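Local coordinates for protein glutamate receptor IIB,Glutamate receptor IIB (Drosophila melanogaster, PDB 4WXJ) that binds glutamate through this ligand-binding domain, and probably works as a glutamate-gated ion channel subunit in the postsynaptic membrane of muscle, at residues 43-48 and 257-262. Residues are numbered along the deposited sequence; the frame is centred on the assembly and turned at random.
Sequences AVDLIY and RNKWFN
Lys259 sets CG anti to its backbone N (chi1 173°) and runs fully extended from there, whereas the neighbouring Trp260 turns CG anti to its carbonyl carbon (chi1 -67°); the two side chains thereby run alongside each other from helix 252-261 toward Asp45 on helix 42-54. They converge on a single carboxylate oxygen. Trp260 NE1 gives a hydrogen bond to Asp45 OD2 at 2.8 Å, bent to 146° at the hydrogen, with the oxygen lying almost in the indole plane. Lys259 NZ forms a salt bridge with Asp45 OD2 at 2.9 Å, on its syn side but tilted out of the carboxylate plane, while NE1 comes from above the other face. Tryptophan suits its place by offering an N-H at its edge and a flat face to the lysine chain, whose CE sits 3.4 Å above the Trp260 ring plane, toward the rim. Aspartate fits because one oxygen accepts from both donors and its charge pairs with the ammonium group. Next to it, Leu46 packs on Leu253 and Leu256. With an alanine in place of Asp45, the indole N-H and the ammonium group would probably lose the acceptor they share, and the polar link between the helices with it. The contact thus joins early helix 42-54 to the chain's last helix within what is, as in relatives, the first lobe, and the ammonium charge probably favours an ionised Asp45 at this surface site.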
loop_
_atom_site.group_PDB
_atom_site.type_symbol
_atom_site.label_atom_id
_atom_site.label_comp_id
_atom_site.label_asym_id
_atom_site.label_seq_id
_atom_site.Cartn_x
_atom_site.Cartn_y
_atom_site.Cartn_z
ATOM N N ALA A 43 3.978 4.658 -9.623
ATOM C CA ALA A 43 3.422 5.942 -9.216
ATOM C C ALA A 43 4.085 7.086 -9.972
ATOM O O ALA A 43 3.452 8.105 -10.242
ATOM C CB ALA A 43 3.577 6.135 -7.720
ATOM N N VAL A 44 5.358 6.919 -10.314
ATOM C CA VAL A 44 6.072 7.934 -11.079
ATOM C C VAL A 44 5.476 8.046 -12.480
ATOM O O VAL A 44 5.165 9.143 -12.943
ATOM C CB VAL A 44 7.578 7.620 -11.174
ATOM C CG1 VAL A 44 8.294 8.654 -12.042
ATOM C CG2 VAL A 44 8.199 7.578 -9.784
ATOM N N ASP A 45 5.318 6.909 -13.151
ATOM C CA ASP A 45 4.703 6.882 -14.473
ATOM C C ASP A 45 3.294 7.474 -14.459
ATOM O O ASP A 45 2.921 8.215 -15.369
ATOM C CB ASP A 45 4.644 5.448 -15.010
ATOM C CG ASP A 45 6.011 4.898 -15.378
ATOM O OD1 ASP A 45 6.987 5.676 -15.421
ATOM O OD2 ASP A 45 6.100 3.678 -15.636
ATOM N N LEU A 46 2.515 7.149 -13.431
ATOM C CA LEU A 46 1.116 7.568 -13.383
ATOM C C LEU A 46 0.986 9.079 -13.192
ATOM O O LEU A 46 0.070 9.699 -13.732
ATOM C CB LEU A 46 0.371 6.827 -12.269
ATOM C CG LEU A 46 -1.111 7.180 -12.102
ATOM C CD1 LEU A 46 -1.883 6.989 -13.404
ATOM C CD2 LEU A 46 -1.737 6.352 -10.990
ATOM N N ILE A 47 1.898 9.672 -12.428
ATOM C CA ILE A 47 1.888 11.118 -12.226
ATOM C C ILE A 47 2.316 11.827 -13.510
ATOM O O ILE A 47 1.761 12.868 -13.863
ATOM C CB ILE A 47 2.812 11.544 -11.063
ATOM C CG1 ILE A 47 2.264 11.038 -9.723
ATOM C CG2 ILE A 47 2.973 13.065 -11.021
ATOM C CD1 ILE A 47 0.937 11.653 -9.295
ATOM N N TYR A 48 3.305 11.267 -14.200
ATOM C CA TYR A 48 3.724 11.789 -15.500
ATOM C C TYR A 48 2.573 11.742 -16.498
ATOM O O TYR A 48 2.328 12.707 -17.222
ATOM C CB TYR A 48 4.914 10.999 -16.052
ATOM C CG TYR A 48 6.266 11.554 -15.658
ATOM C CD1 TYR A 48 6.772 12.693 -16.268
ATOM C CD2 TYR A 48 7.039 10.933 -14.688
ATOM C CE1 TYR A 48 8.008 13.204 -15.914
ATOM C CE2 TYR A 48 8.276 11.434 -14.328
ATOM C CZ TYR A 48 8.756 12.570 -14.945
ATOM O OH TYR A 48 9.987 13.072 -14.590
ATOM N N ARG A 257 -0.033 -1.402 -15.181
ATOM C CA ARG A 257 -0.024 -2.411 -14.130
ATOM C C ARG A 257 0.834 -3.598 -14.551
ATOM O O ARG A 257 1.635 -4.104 -13.767
ATOM C CB ARG A 257 -1.446 -2.873 -13.802
ATOM C CG ARG A 257 -1.513 -3.883 -12.667
ATOM C CD ARG A 257 -2.909 -3.957 -12.057
ATOM N NE ARG A 257 -2.956 -4.861 -10.910
ATOM C CZ ARG A 257 -3.992 -4.973 -10.083
ATOM N NH1 ARG A 257 -5.079 -4.235 -10.265
ATOM N NH2 ARG A 257 -3.939 -5.824 -9.067
ATOM N N ASN A 258 0.670 -4.034 -15.797
ATOM C CA ASN A 258 1.448 -5.152 -16.314
ATOM C C ASN A 258 2.941 -4.834 -16.338
ATOM O O ASN A 258 3.762 -5.678 -15.997
ATOM C CB ASN A 258 0.973 -5.532 -17.718
ATOM C CG ASN A 258 -0.427 -6.117 -17.722
ATOM O OD1 ASN A 258 -0.843 -6.771 -16.766
ATOM N ND2 ASN A 258 -1.160 -5.883 -18.804
ATOM N N LYS A 259 3.281 -3.609 -16.729
ATOM C CA LYS A 259 4.677 -3.188 -16.818
ATOM C C LYS A 259 5.438 -3.402 -15.509
ATOM O O LYS A 259 6.590 -3.833 -15.522
ATOM C CB LYS A 259 4.759 -1.714 -17.221
ATOM C CG LYS A 259 6.170 -1.133 -17.176
ATOM C CD LYS A 259 6.193 0.338 -17.556
ATOM C CE LYS A 259 7.592 0.920 -17.392
ATOM N NZ LYS A 259 7.639 2.366 -17.726
ATOM N N TRP A 260 4.791 -3.103 -14.386
ATOM C CA TRP A 260 5.466 -3.107 -13.091
ATOM C C TRP A 260 5.175 -4.342 -12.238
ATOM O O TRP A 260 5.871 -4.582 -11.254
ATOM C CB TRP A 260 5.087 -1.847 -12.307
ATOM C CG TRP A 260 5.622 -0.594 -12.931
ATOM C CD1 TRP A 260 4.924 0.322 -13.662
ATOM C CD2 TRP A 260 6.975 -0.126 -12.889
ATOM N NE1 TRP A 260 5.758 1.334 -14.074
ATOM C CE2 TRP A 260 7.023 1.082 -13.611
ATOM C CE3 TRP A 260 8.151 -0.610 -12.306
ATOM C CZ2 TRP A 260 8.198 1.813 -13.768
ATOM C CZ3 TRP A 260 9.317 0.117 -12.464
ATOM C CH2 TRP A 260 9.331 1.314 -13.188
ATOM N N PHE A 261 4.165 -5.127 -12.614
ATOM C CA PHE A 261 3.751 -6.278 -11.806
ATOM C C PHE A 261 3.837 -7.631 -12.520
ATOM O O PHE A 261 3.588 -8.666 -11.904
ATOM C CB PHE A 261 2.315 -6.077 -11.302
ATOM C CG PHE A 261 2.191 -5.030 -10.232
ATOM C CD1 PHE A 261 2.004 -3.697 -10.558
ATOM C CD2 PHE A 261 2.264 -5.383 -8.896
ATOM C CE1 PHE A 261 1.892 -2.736 -9.569
ATOM C CE2 PHE A 261 2.152 -4.430 -7.906
ATOM C CZ PHE A 261 1.966 -3.105 -8.242
ATOM N N ASN A 262 4.181 -7.643 -13.806
ATOM C CA ASN A 262 4.291 -8.913 -14.522
ATOM C C ASN A 262 5.524 -9.692 -14.073
ATOM O O ASN A 262 6.436 -9.132 -13.465
ATOM C CB ASN A 262 4.343 -8.700 -16.039
ATOM C CG ASN A 262 5.695 -8.195 -16.519
ATOM O OD1 ASN A 262 6.642 -8.969 -16.659
ATOM N ND2 ASN A 262 5.787 -6.897 -16.793
#